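PDB 1LF6: glucoamylase from Thermoanaerobacterium thermosaccharolyticum, which hydrolyses terminal 1,4-linked alpha-D-glucose residues successively from the non-reducing ends of glucan chains, probably with release of beta-D-glucose. Local coordinates for residues 75-80 against 120-125; 60-65 against 131-136; 152-157 against 207-212; 49-54 against 319-324. One frame throughout, in Å; residues are numbered along the deposited sequence.

Contact 1: residues 75-80 against 120-125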
loop_
_atom_site.group_PDB
_atom_site.type_symbol
_atom_site.label_atom_id
_atom_site.label_comp_id
_atom_site.label_asym_id
_atom_site.label_seq_id
_atom_site.Cartn_x
_atom_site.Cartn_y
_atom_site.Cartn_z
ATOM N N ILE A 75 -3.909 -12.201 -13.989
ATOM C CA ILE A 75 -4.039 -13.625 -14.280
ATOM C C ILE A 75 -5.526 -13.859 -14.045
ATOM O O ILE A 75 -5.976 -13.933 -12.899
ATOM C CB ILE A 75 -3.236 -14.511 -13.308
ATOM C CG1 ILE A 75 -1.750 -14.161 -13.369
ATOM C CG2 ILE A 75 -3.418 -15.978 -13.690
ATOM C CD1 ILE A 75 -0.892 -14.934 -12.374
ATOM N N LYS A 76 -6.291 -13.947 -15.129
ATOM C CA LYS A 76 -7.730 -14.129 -15.018
ATOM C C LYS A 76 -8.287 -15.237 -15.901
ATOM O O LYS A 76 -7.614 -15.733 -16.812
ATOM C CB LYS A 76 -8.439 -12.818 -15.365
ATOM C CG LYS A 76 -8.254 -12.404 -16.821
ATOM C CD LYS A 76 -8.868 -11.045 -17.105
ATOM C CE LYS A 76 -8.601 -10.620 -18.544
ATOM N NZ LYS A 76 -9.192 -9.290 -18.848
ATOM N N PHE A 77 -9.529 -15.615 -15.621
ATOM C CA PHE A 77 -10.208 -16.652 -16.385
ATOM C C PHE A 77 -11.230 -16.046 -17.333
ATOM O O PHE A 77 -11.871 -15.042 -17.013
ATOM C CB PHE A 77 -10.928 -17.629 -15.450
ATOM C CG PHE A 77 -10.027 -18.658 -14.839
ATOM C CD1 PHE A 77 -9.404 -19.612 -15.638
ATOM C CD2 PHE A 77 -9.793 -18.673 -13.470
ATOM C CE1 PHE A 77 -8.560 -20.565 -15.081
ATOM C CE2 PHE A 77 -8.953 -19.620 -12.906
ATOM C CZ PHE A 77 -8.334 -20.570 -13.712
ATOM N N ILE A 78 -11.362 -16.664 -18.503
ATOM C CA ILE A 78 -12.332 -16.234 -19.500
ATOM C C ILE A 78 -13.142 -17.475 -19.851
ATOM O O ILE A 78 -12.575 -18.532 -20.136
ATOM C CB ILE A 78 -11.655 -15.706 -20.787
ATOM C CG1 ILE A 78 -10.655 -14.602 -20.438
ATOM C CG2 ILE A 78 -12.717 -15.168 -21.741
ATOM C CD1 ILE A 78 -11.274 -13.415 -19.719
ATOM N N VAL A 79 -14.464 -17.351 -19.817
ATOM C CA VAL A 79 -15.328 -18.484 -20.124
ATOM C C VAL A 79 -16.265 -18.184 -21.284
ATOM O O VAL A 79 -16.691 -17.048 -21.476
ATOM C CB VAL A 79 -16.171 -18.898 -18.891
ATOM C CG1 VAL A 79 -16.852 -17.686 -18.304
ATOM C CG2 VAL A 79 -17.212 -19.935 -19.286
ATOM N N THR A 80 -16.571 -19.218 -22.060
ATOM C CA THR A 80 -17.462 -19.083 -23.198
ATOM C C THR A 80 -18.199 -20.396 -23.433
ATOM O O THR A 80 -17.855 -21.424 -22.848
ATOM C CB THR A 80 -16.679 -18.721 -24.478
ATOM O OG1 THR A 80 -17.603 -18.453 -25.539
ATOM C CG2 THR A 80 -15.768 -19.868 -24.891
ATOM N N ILE A 120 -16.751 -19.624 -10.436
ATOM C CA ILE A 120 -15.358 -20.025 -10.311
ATOM C C ILE A 120 -14.891 -19.747 -8.887
ATOM O O ILE A 120 -15.062 -18.640 -8.373
ATOM C CB ILE A 120 -14.455 -19.251 -11.302
ATOM C CG1 ILE A 120 -14.902 -19.525 -12.742
ATOM C CG2 ILE A 120 -13.003 -19.670 -11.119
ATOM C CD1 ILE A 120 -14.061 -18.824 -13.799
ATOM N N THR A 121 -14.314 -20.757 -8.248
ATOM C CA THR A 121 -13.829 -20.605 -6.882
ATOM C C THR A 121 -12.312 -20.748 -6.871
ATOM O O THR A 121 -11.765 -21.666 -7.482
ATOM C CB THR A 121 -14.459 -21.662 -5.956
ATOM O OG1 THR A 121 -15.883 -21.524 -5.989
ATOM C CG2 THR A 121 -13.967 -21.486 -4.522
ATOM N N LYS A 122 -11.633 -19.836 -6.179
ATOM C CA LYS A 122 -10.177 -19.868 -6.130
ATOM C C LYS A 122 -9.585 -19.890 -4.723
ATOM O O LYS A 122 -10.179 -19.397 -3.770
ATOM C CB LYS A 122 -9.605 -18.659 -6.881
ATOM C CG LYS A 122 -10.164 -18.448 -8.282
ATOM C CD LYS A 122 -9.682 -17.119 -8.863
ATOM C CE LYS A 122 -10.181 -16.911 -10.284
ATOM N NZ LYS A 122 -9.740 -15.596 -10.843
ATOM N N ASP A 123 -8.396 -20.470 -4.623
ATOM C CA ASP A 123 -7.643 -20.559 -3.378
ATOM C C ASP A 123 -6.284 -20.028 -3.785
ATOM O O ASP A 123 -5.603 -20.640 -4.611
ATOM C CB ASP A 123 -7.525 -22.016 -2.922
ATOM C CG ASP A 123 -8.760 -22.503 -2.198
ATOM O OD1 ASP A 123 -9.853 -21.979 -2.491
ATOM O OD2 ASP A 123 -8.644 -23.416 -1.339
ATOM N N ILE A 124 -5.894 -18.892 -3.216
ATOM C CA ILE A 124 -4.629 -18.265 -3.577
ATOM C C ILE A 124 -3.685 -18.001 -2.410
ATOM O O ILE A 124 -4.093 -17.494 -1.367
ATOM C CB ILE A 124 -4.896 -16.932 -4.313
ATOM C CG1 ILE A 124 -5.804 -17.197 -5.521
ATOM C CG2 ILE A 124 -3.579 -16.289 -4.752
ATOM C CD1 ILE A 124 -6.346 -15.941 -6.171
ATOM N N PHE A 125 -2.414 -18.337 -2.614
ATOM C CA PHE A 125 -1.366 -18.146 -1.617
ATOM C C PHE A 125 -0.036 -18.490 -2.274
ATOM O O PHE A 125 0.005 -18.808 -3.459
ATOM C CB PHE A 125 -1.611 -19.046 -0.400
ATOM C CG PHE A 125 -1.600 -20.514 -0.716
ATOM C CD1 PHE A 125 -0.428 -21.257 -0.598
ATOM C CD2 PHE A 125 -2.757 -21.153 -1.150
ATOM C CE1 PHE A 125 -0.411 -22.616 -0.908
ATOM C CE2 PHE A 125 -2.750 -22.507 -1.464
ATOM C CZ PHE A 125 -1.575 -23.243 -1.342
HETATM O O HOH W 1 -6.835 -15.294 -10.659
#
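Between the two antiparallel sheets of the N-terminal beta sandwich, F77 on strand 70-80 packs against I120 and K122 on strand 118-126. The spacing fits facing sheets: F77 and I120, the nearest CA pair, stand 8.6 Å apart, and no hydrogen bond joins the segments. I120 reaches across with its longer branch, CD1 lying 3.7 Å from F77 CB, while I120 CG2 sits oblique to the ring. K122 works differently. Its chain is extended beyond CG (chi2 172°), which carries CE to the ring edge, 3.7 Å from F77 CD2 and near the ring plane. Within the sandwich interior the lysine is thus buried with CE at the aromatic edge and NZ turned to polar groups. NZ forms a salt bridge with E89, a hydrogen bond to G57 O, and a 2.9 Å bond to a water that in turn donates to I75 O at 2.8 Å. E89 OE2 also accepts from F77 N, so one carboxylate meets both residues. Replacing F77 by alanine would probably open a gap beside I120 CD1 and K122 CE and strip M135 and L153 of a packing partner.

Contact 2: residues 60-65 against 131-136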
loop_
_atom_site.group_PDB
_atom_site.type_symbol
_atom_site.label_atom_id
_atom_site.label_comp_id
_atom_site.label_asym_id
_atom_site.label_seq_id
_atom_site.Cartn_x
_atom_site.Cartn_y
_atom_site.Cartn_z
ATOM N N SER A 60 -3.961 -9.754 -9.429
ATOM C CA SER A 60 -3.535 -8.574 -10.165
ATOM C C SER A 60 -2.004 -8.565 -10.151
ATOM O O SER A 60 -1.380 -9.554 -10.542
ATOM C CB SER A 60 -4.119 -7.301 -9.532
ATOM O OG SER A 60 -4.007 -7.303 -8.119
ATOM N N GLU A 61 -1.390 -7.479 -9.700
ATOM C CA GLU A 61 0.069 -7.417 -9.673
ATOM C C GLU A 61 0.717 -8.486 -8.789
ATOM O O GLU A 61 0.211 -8.816 -7.713
ATOM C CB GLU A 61 0.557 -6.047 -9.189
ATOM C CG GLU A 61 0.331 -4.888 -10.144
ATOM C CD GLU A 61 -1.025 -4.231 -9.970
ATOM O OE1 GLU A 61 -1.729 -4.568 -9.003
ATOM O OE2 GLU A 61 -1.379 -3.369 -10.802
ATOM N N VAL A 62 1.838 -9.026 -9.265
ATOM C CA VAL A 62 2.602 -10.026 -8.528
ATOM C C VAL A 62 4.033 -9.513 -8.539
ATOM O O VAL A 62 4.544 -9.098 -9.582
ATOM C CB VAL A 62 2.544 -11.426 -9.193
ATOM C CG1 VAL A 62 3.282 -12.437 -8.326
ATOM C CG2 VAL A 62 1.097 -11.860 -9.383
ATOM N N TYR A 63 4.680 -9.546 -7.382
ATOM C CA TYR A 63 6.036 -9.026 -7.244
ATOM C C TYR A 63 7.117 -10.066 -6.975
ATOM O O TYR A 63 6.894 -11.035 -6.247
ATOM C CB TYR A 63 6.055 -7.989 -6.117
ATOM C CG TYR A 63 5.101 -6.835 -6.337
ATOM C CD1 TYR A 63 5.574 -5.570 -6.687
ATOM C CD2 TYR A 63 3.723 -7.013 -6.221
ATOM C CE1 TYR A 63 4.697 -4.509 -6.918
ATOM C CE2 TYR A 63 2.836 -5.961 -6.451
ATOM C CZ TYR A 63 3.329 -4.713 -6.798
ATOM O OH TYR A 63 2.451 -3.671 -7.024
ATOM N N TYR A 64 8.291 -9.826 -7.557
ATOM C CA TYR A 64 9.465 -10.682 -7.415
ATOM C C TYR A 64 10.644 -10.036 -8.136
ATOM O O TYR A 64 10.488 -9.503 -9.236
ATOM C CB TYR A 64 9.212 -12.081 -8.005
ATOM C CG TYR A 64 10.488 -12.829 -8.359
ATOM C CD1 TYR A 64 11.118 -12.627 -9.588
ATOM C CD2 TYR A 64 11.089 -13.701 -7.449
ATOM C CE1 TYR A 64 12.312 -13.270 -9.903
ATOM C CE2 TYR A 64 12.290 -14.352 -7.756
ATOM C CZ TYR A 64 12.893 -14.129 -8.986
ATOM O OH TYR A 64 14.074 -14.763 -9.305
ATOM N N PRO A 65 11.844 -10.085 -7.535
ATOM C CA PRO A 65 12.171 -10.695 -6.243
ATOM C C PRO A 65 12.141 -9.681 -5.102
ATOM O O PRO A 65 12.487 -10.005 -3.964
ATOM C CB PRO A 65 13.567 -11.234 -6.482
ATOM C CG PRO A 65 14.176 -10.130 -7.289
ATOM C CD PRO A 65 13.077 -9.773 -8.283
ATOM N N ASN A 131 9.943 -19.526 -4.646
ATOM C CA ASN A 131 9.287 -18.424 -5.344
ATOM C C ASN A 131 8.198 -18.816 -6.339
ATOM O O ASN A 131 8.395 -18.746 -7.556
ATOM C CB ASN A 131 10.343 -17.567 -6.049
ATOM C CG ASN A 131 11.418 -17.074 -5.097
ATOM O OD1 ASN A 131 11.116 -16.579 -4.017
ATOM N ND2 ASN A 131 12.676 -17.205 -5.495
ATOM N N SER A 132 7.039 -19.213 -5.823
ATOM C CA SER A 132 5.928 -19.586 -6.691
ATOM C C SER A 132 4.579 -19.181 -6.109
ATOM O O SER A 132 4.346 -19.282 -4.902
ATOM C CB SER A 132 5.936 -21.096 -6.956
ATOM O OG SER A 132 5.466 -21.810 -5.830
ATOM N N LEU A 133 3.698 -18.712 -6.986
ATOM C CA LEU A 133 2.354 -18.303 -6.598
ATOM C C LEU A 133 1.427 -19.447 -6.981
ATOM O O LEU A 133 1.522 -19.988 -8.085
ATOM C CB LEU A 133 1.934 -17.034 -7.343
ATOM C CG LEU A 133 0.505 -16.558 -7.065
ATOM C CD1 LEU A 133 0.372 -16.157 -5.601
ATOM C CD2 LEU A 133 0.174 -15.379 -7.976
ATOM N N ILE A 134 0.528 -19.806 -6.071
ATOM C CA ILE A 134 -0.387 -20.910 -6.310
ATOM C C ILE A 134 -1.843 -20.480 -6.338
ATOM O O ILE A 134 -2.270 -19.653 -5.538
ATOM C CB ILE A 134 -0.224 -21.981 -5.213
ATOM C CG1 ILE A 134 1.234 -22.436 -5.152
ATOM C CG2 ILE A 134 -1.152 -23.150 -5.487
ATOM C CD1 ILE A 134 1.598 -23.182 -3.886
ATOM N N MET A 135 -2.601 -21.048 -7.266
ATOM C CA MET A 135 -4.021 -20.760 -7.373
ATOM C C MET A 135 -4.781 -22.026 -7.714
ATOM O O MET A 135 -4.685 -22.536 -8.830
ATOM C CB MET A 135 -4.327 -19.716 -8.454
ATOM C CG MET A 135 -5.834 -19.560 -8.694
ATOM S SD MET A 135 -6.304 -18.475 -10.057
ATOM C CE MET A 135 -5.605 -19.380 -11.456
ATOM N N LYS A 136 -5.526 -22.543 -6.748
ATOM C CA LYS A 136 -6.336 -23.720 -7.002
ATOM C C LYS A 136 -7.664 -23.148 -7.462
ATOM O O LYS A 136 -8.165 -22.183 -6.884
ATOM C CB LYS A 136 -6.531 -24.546 -5.728
ATOM C CG LYS A 136 -7.324 -25.831 -5.950
ATOM C CD LYS A 136 -7.188 -26.768 -4.761
ATOM C CE LYS A 136 -7.758 -28.143 -5.059
ATOM N NZ LYS A 136 -7.562 -29.086 -3.916
#
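N131 meets the ring of Y64 at its edge, the two side chains crossing at about a right angle, and the asparagine can be traced atom by atom. CB begins 4.1 Å from Y64 CE2; CG, placed beside the backbone N by chi1 of -55°, is 3.9 Å from that same CE2; and ND2 comes to 3.7 Å of it, near the ring plane. Amide and ring planes stand 60° apart, which excludes a parallel stack; the approach of ND2 is an edge contact. The other branch of the amide, OD1, is occupied by the backbone N of K49, which fixes which way the amide is turned. On the tyrosine side, the cis peptide before P65 accompanies a close approach of the proline to the ring: P65 CB sits 3.5 Å above one face, offset toward the rim. The Y64 ring also stacks with F250. With a serine in place of Y64, N131 would probably lose the ring edge its amide packs against, F250 its stacking partner and P65 the face it covers. Further along, V62 CG2 meets L133 CD2 at 3.9 Å, a purely apolar pair between buried residues. The two segments belong to facing sheets of the sandwich: V62 pairs through its backbone with D71 of strand 70-80 and Y63 with W51 of strand 51-55, whereas N131 and L133 pair with F250 and L248 of strand 243-251.

Contact 3: residues 152-157 against 207-212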
loop_
_atom_site.group_PDB
_atom_site.type_symbol
_atom_site.label_atom_id
_atom_site.label_comp_id
_atom_site.label_asym_id
_atom_site.label_seq_id
_atom_site.Cartn_x
_atom_site.Cartn_y
_atom_site.Cartn_z
ATOM N N TYR A 152 -10.772 -20.570 -20.293
ATOM C CA TYR A 152 -9.448 -20.138 -20.719
ATOM C C TYR A 152 -8.782 -19.260 -19.666
ATOM O O TYR A 152 -9.441 -18.485 -18.973
ATOM C CB TYR A 152 -9.535 -19.378 -22.048
ATOM C CG TYR A 152 -10.320 -20.104 -23.121
ATOM C CD1 TYR A 152 -11.709 -19.998 -23.188
ATOM C CD2 TYR A 152 -9.676 -20.912 -24.061
ATOM C CE1 TYR A 152 -12.437 -20.677 -24.161
ATOM C CE2 TYR A 152 -10.395 -21.598 -25.038
ATOM C CZ TYR A 152 -11.777 -21.477 -25.080
ATOM O OH TYR A 152 -12.498 -22.161 -26.035
ATOM N N LEU A 153 -7.465 -19.397 -19.559
ATOM C CA LEU A 153 -6.672 -18.634 -18.607
ATOM C C LEU A 153 -5.818 -17.634 -19.378
ATOM O O LEU A 153 -5.115 -18.008 -20.319
ATOM C CB LEU A 153 -5.768 -19.578 -17.806
ATOM C CG LEU A 153 -4.907 -18.963 -16.697
ATOM C CD1 LEU A 153 -5.811 -18.372 -15.629
ATOM C CD2 LEU A 153 -3.998 -20.026 -16.093
ATOM N N ALA A 154 -5.883 -16.365 -18.982
ATOM C CA ALA A 154 -5.109 -15.314 -19.640
ATOM C C ALA A 154 -4.111 -14.705 -18.666
ATOM O O ALA A 154 -4.490 -14.035 -17.707
ATOM C CB ALA A 154 -6.039 -14.236 -20.182
ATOM N N TYR A 155 -2.832 -14.958 -18.919
ATOM C CA TYR A 155 -1.748 -14.455 -18.088
ATOM C C TYR A 155 -1.082 -13.270 -18.780
ATOM O O TYR A 155 -0.605 -13.397 -19.905
ATOM C CB TYR A 155 -0.722 -15.571 -17.859
ATOM C CG TYR A 155 0.602 -15.112 -17.292
ATOM C CD1 TYR A 155 0.661 -14.371 -16.114
ATOM C CD2 TYR A 155 1.802 -15.428 -17.933
ATOM C CE1 TYR A 155 1.881 -13.957 -15.585
ATOM C CE2 TYR A 155 3.026 -15.021 -17.410
ATOM C CZ TYR A 155 3.057 -14.285 -16.235
ATOM O OH TYR A 155 4.264 -13.887 -15.711
ATOM N N ASP A 156 -1.046 -12.120 -18.108
ATOM C CA ASP A 156 -0.428 -10.932 -18.691
ATOM C C ASP A 156 0.851 -10.530 -17.963
ATOM O O ASP A 156 0.810 -9.867 -16.928
ATOM C CB ASP A 156 -1.404 -9.758 -18.673
ATOM C CG ASP A 156 -0.857 -8.541 -19.388
ATOM O OD1 ASP A 156 -1.568 -7.523 -19.443
ATOM O OD2 ASP A 156 0.283 -8.600 -19.900
ATOM N N PRO A 157 2.010 -10.925 -18.501
ATOM C CA PRO A 157 3.261 -10.564 -17.839
ATOM C C PRO A 157 3.725 -9.140 -18.132
ATOM O O PRO A 157 3.674 -8.677 -19.275
ATOM C CB PRO A 157 4.235 -11.606 -18.373
ATOM C CG PRO A 157 3.761 -11.796 -19.774
ATOM C CD PRO A 157 2.254 -11.858 -19.616
ATOM N N ASN A 207 -3.886 -10.278 -31.522
ATOM C CA ASN A 207 -4.223 -11.687 -31.678
ATOM C C ASN A 207 -4.056 -12.442 -30.364
ATOM O O ASN A 207 -3.669 -13.612 -30.350
ATOM C CB ASN A 207 -3.362 -12.333 -32.767
ATOM C CG ASN A 207 -1.893 -11.984 -32.638
ATOM O OD1 ASN A 207 -1.319 -12.045 -31.548
ATOM N ND2 ASN A 207 -1.274 -11.628 -33.755
ATOM N N ASP A 208 -4.348 -11.761 -29.262
ATOM C CA ASP A 208 -4.253 -12.361 -27.938
ATOM C C ASP A 208 -5.462 -13.263 -27.710
ATOM O O ASP A 208 -6.446 -13.198 -28.448
ATOM C CB ASP A 208 -4.209 -11.273 -26.862
ATOM C CG ASP A 208 -5.341 -10.274 -26.999
ATOM O OD1 ASP A 208 -6.033 -10.023 -25.996
ATOM O OD2 ASP A 208 -5.531 -9.736 -28.110
ATOM N N ILE A 209 -5.388 -14.092 -26.677
ATOM C CA ILE A 209 -6.462 -15.024 -26.358
ATOM C C ILE A 209 -7.829 -14.331 -26.249
ATOM O O ILE A 209 -8.826 -14.834 -26.768
ATOM C CB ILE A 209 -6.120 -15.803 -25.045
ATOM C CG1 ILE A 209 -6.682 -17.229 -25.109
ATOM C CG2 ILE A 209 -6.629 -15.053 -23.829
ATOM C CD1 ILE A 209 -8.184 -17.325 -25.195
ATOM N N MET A 210 -7.873 -13.170 -25.602
ATOM C CA MET A 210 -9.127 -12.434 -25.431
ATOM C C MET A 210 -9.733 -12.019 -26.770
ATOM O O MET A 210 -10.936 -12.151 -26.979
ATOM C CB MET A 210 -8.893 -11.189 -24.566
ATOM C CG MET A 210 -10.153 -10.400 -24.224
ATOM S SD MET A 210 -11.260 -11.267 -23.084
ATOM C CE MET A 210 -12.506 -11.866 -24.195
ATOM N N THR A 211 -8.898 -11.517 -27.674
ATOM C CA THR A 211 -9.376 -11.083 -28.982
ATOM C C THR A 211 -9.813 -12.282 -29.817
ATOM O O THR A 211 -10.806 -12.223 -30.544
ATOM C CB THR A 211 -8.281 -10.317 -29.761
ATOM O OG1 THR A 211 -7.806 -9.216 -28.976
ATOM C CG2 THR A 211 -8.841 -9.785 -31.079
ATOM N N ASP A 212 -9.061 -13.371 -29.708
ATOM C CA ASP A 212 -9.358 -14.586 -30.453
ATOM C C ASP A 212 -10.753 -15.099 -30.117
ATOM O O ASP A 212 -11.475 -15.564 -30.999
ATOM C CB ASP A 212 -8.313 -15.661 -30.134
ATOM C CG ASP A 212 -8.361 -16.833 -31.099
ATOM O OD1 ASP A 212 -7.570 -17.784 -30.916
ATOM O OD2 ASP A 212 -9.182 -16.804 -32.039
#
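D212 OD1, gripped by the backbone N atoms of T220 and K221, ties down the short helix 209-216, whose first residue, I209, packs on Y152 and A154 of strand 150-157. The start of the helix is marked by D208 in the N-cap position and by the bond from D212 N to D208 O, 2.9 Å long. T211 OG1 also points to D208 OD2, though the modelled separation is so short that its exact value is doubtful. Across the contact everything is apolar. I209 forks over the strand: CG2 touches A154 CB at 3.8 Å, and CD1 lies 4.0 Å from Y152 CB and equally far from Y152 CD2, oblique to the ring. Its chi1 of -147° is well off a staggered value, which suggests mild torsional strain in reaching both partners. The small side chain of A154 fits the close backbone approach, its CA being 6.9 Å from that of I209. Strand 150-157 runs between strands 70-80 and 230-236, pairing through Y152 with I78 and through L153 with A234. L153 and Y155 meet I246 and L248 of the facing sheet, whereas Y152 and A154 turn the other way, so helix 209-216 lies on the outer face of the sandwich.

Contact 4: residues 49-54 against 319-324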
loop_
_atom_site.group_PDB
_atom_site.type_symbol
_atom_site.label_atom_id
_atom_site.label_comp_id
_atom_site.label_asym_id
_atom_site.label_seq_id
_atom_site.Cartn_x
_atom_site.Cartn_y
_atom_site.Cartn_z
ATOM N N LYS A 49 10.442 -14.938 -1.944
ATOM C CA LYS A 49 10.385 -13.548 -2.370
ATOM C C LYS A 49 9.354 -13.280 -3.463
ATOM O O LYS A 49 9.689 -12.832 -4.557
ATOM C CB LYS A 49 11.772 -13.088 -2.830
ATOM C CG LYS A 49 12.870 -13.268 -1.782
ATOM C CD LYS A 49 14.118 -12.483 -2.169
ATOM C CE LYS A 49 15.342 -12.922 -1.379
ATOM N NZ LYS A 49 15.102 -13.096 0.072
ATOM N N VAL A 50 8.094 -13.560 -3.147
ATOM C CA VAL A 50 6.980 -13.348 -4.064
ATOM C C VAL A 50 5.804 -12.724 -3.313
ATOM O O VAL A 50 5.417 -13.199 -2.246
ATOM C CB VAL A 50 6.493 -14.682 -4.683
ATOM C CG1 VAL A 50 5.220 -14.451 -5.495
ATOM C CG2 VAL A 50 7.585 -15.278 -5.568
ATOM N N TRP A 51 5.237 -11.664 -3.881
ATOM C CA TRP A 51 4.090 -10.980 -3.293
ATOM C C TRP A 51 2.982 -10.972 -4.331
ATOM O O TRP A 51 3.258 -10.875 -5.521
ATOM C CB TRP A 51 4.415 -9.519 -2.976
ATOM C CG TRP A 51 5.388 -9.279 -1.869
ATOM C CD1 TRP A 51 5.098 -8.877 -0.598
ATOM C CD2 TRP A 51 6.814 -9.324 -1.963
ATOM N NE1 TRP A 51 6.259 -8.655 0.104
ATOM C CE2 TRP A 51 7.327 -8.922 -0.710
ATOM C CE3 TRP A 51 7.710 -9.664 -2.988
ATOM C CZ2 TRP A 51 8.701 -8.846 -0.454
ATOM C CZ3 TRP A 51 9.073 -9.589 -2.732
ATOM C CH2 TRP A 51 9.556 -9.183 -1.474
ATOM N N PHE A 52 1.731 -11.066 -3.890
ATOM C CA PHE A 52 0.605 -11.024 -4.821
ATOM C C PHE A 52 -0.486 -10.090 -4.309
ATOM O O PHE A 52 -0.543 -9.779 -3.117
ATOM C CB PHE A 52 0.001 -12.422 -5.033
ATOM C CG PHE A 52 -0.646 -13.002 -3.804
ATOM C CD1 PHE A 52 0.102 -13.737 -2.887
ATOM C CD2 PHE A 52 -2.001 -12.799 -3.552
ATOM C CE1 PHE A 52 -0.489 -14.260 -1.738
ATOM C CE2 PHE A 52 -2.599 -13.318 -2.407
ATOM C CZ PHE A 52 -1.841 -14.050 -1.498
ATOM N N THR A 53 -1.337 -9.636 -5.224
ATOM C CA THR A 53 -2.455 -8.762 -4.884
ATOM C C THR A 53 -3.659 -9.275 -5.656
ATOM O O THR A 53 -3.503 -9.900 -6.703
ATOM C CB THR A 53 -2.194 -7.285 -5.286
ATOM O OG1 THR A 53 -2.020 -7.187 -6.709
ATOM C CG2 THR A 53 -0.953 -6.761 -4.598
ATOM N N LEU A 54 -4.853 -9.027 -5.127
ATOM C CA LEU A 54 -6.088 -9.462 -5.766
ATOM C C LEU A 54 -6.971 -8.250 -6.055
ATOM O O LEU A 54 -7.029 -7.309 -5.261
ATOM C CB LEU A 54 -6.852 -10.432 -4.850
ATOM C CG LEU A 54 -6.098 -11.656 -4.327
ATOM C CD1 LEU A 54 -6.988 -12.438 -3.364
ATOM C CD2 LEU A 54 -5.669 -12.531 -5.492
ATOM N N ALA A 319 4.702 2.267 1.068
ATOM C CA ALA A 319 3.465 2.986 1.356
ATOM C C ALA A 319 2.199 2.207 1.005
ATOM O O ALA A 319 1.200 2.289 1.718
ATOM C CB ALA A 319 3.476 4.330 0.632
ATOM N N SER A 320 2.240 1.468 -0.097
ATOM C CA SER A 320 1.095 0.678 -0.531
ATOM C C SER A 320 1.484 -0.283 -1.644
ATOM O O SER A 320 2.203 0.089 -2.574
ATOM C CB SER A 320 -0.026 1.591 -1.025
ATOM O OG SER A 320 -1.134 0.820 -1.462
ATOM N N LEU A 321 1.009 -1.520 -1.554
ATOM C CA LEU A 321 1.326 -2.501 -2.579
ATOM C C LEU A 321 0.314 -2.400 -3.718
ATOM O O LEU A 321 -0.327 -3.378 -4.080
ATOM C CB LEU A 321 1.325 -3.916 -1.984
ATOM C CG LEU A 321 2.016 -5.004 -2.818
ATOM C CD1 LEU A 321 3.480 -4.639 -3.059
ATOM C CD2 LEU A 321 1.920 -6.334 -2.089
ATOM N N SER A 322 0.165 -1.201 -4.268
ATOM C CA SER A 322 -0.750 -0.979 -5.373
ATOM C C SER A 322 -0.244 0.151 -6.253
ATOM O O SER A 322 0.728 0.823 -5.917
ATOM C CB SER A 322 -2.156 -0.640 -4.861
ATOM O OG SER A 322 -2.189 0.609 -4.188
ATOM N N ILE A 323 -0.911 0.346 -7.384
ATOM C CA ILE A 323 -0.566 1.397 -8.327
ATOM C C ILE A 323 -1.837 2.210 -8.551
ATOM O O ILE A 323 -2.588 1.955 -9.491
ATOM C CB ILE A 323 -0.092 0.793 -9.658
ATOM C CG1 ILE A 323 1.126 -0.096 -9.401
ATOM C CG2 ILE A 323 0.228 1.900 -10.653
ATOM C CD1 ILE A 323 1.559 -0.906 -10.591
ATOM N N PRO A 324 -2.091 3.203 -7.683
ATOM C CA PRO A 324 -3.280 4.058 -7.773
ATOM C C PRO A 324 -3.703 4.451 -9.181
ATOM O O PRO A 324 -2.880 4.844 -10.009
ATOM C CB PRO A 324 -2.918 5.264 -6.899
ATOM C CG PRO A 324 -1.421 5.247 -6.867
ATOM C CD PRO A 324 -1.119 3.780 -6.745
#
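Apolar contact comes first: the buried L321 inserts one methyl, CD2, between two side chains of strand 51-55. That methyl is 3.8 Å from T53 CG2 and 4.1 Å from W51 CB, lying oblique to the indole. The leucine reaches the strand because CG stands anti to the backbone N (chi1 -163°). A second kind of approach is methyl to carbonyl, with T53 CG2 packing at 3.5 Å from L321 O. The rotation of T53 explains this division of labour: at chi1 62° the methyl lies beside the backbone N and faces the loop, while OG1 turns to E61 O and S60 OG of the adjoining strand, the latter modelled so close that its exact length is doubtful. Polar bonds shape the loop itself. L321 is the centre of an inverse gamma turn, marked by a weak bond from S322 N to S320 O, and S322 OG donates to S320 OG at 2.9 Å. Both serine hydroxyls bond further to the 650-651 backbone, S320 to P651 O and S322 to S650 N. The loop continues directly into W325, a probable substrate-binding residue. The arrangement belongs to the interface of a prokaryotic family 15 glucoamylase, where the N-terminal beta sandwich abuts the (alpha/alpha) barrel.

Overall arrangement
From the N terminus, contact 4 opens first at 49-54, followed by contact 2 at 60-65 and contact 1 at 75-80. Contact 1 closes at 120-125 and contact 2 at 131-136, so the first is nested inside the second. Contact 3 then opens at 152-157 and closes at 207-212, in series with both, and contact 4 closes last at 319-324, enclosing all three. None cross. Contacts 1 and 2, centres about 14 Å apart, bind the two sandwich sheets together and touch where F77 CE2 meets M135 CE at 3.7 Å. Contact 3 adds a helix outside the sandwich, while contact 4 joins the sandwich to the catalytic barrel domain.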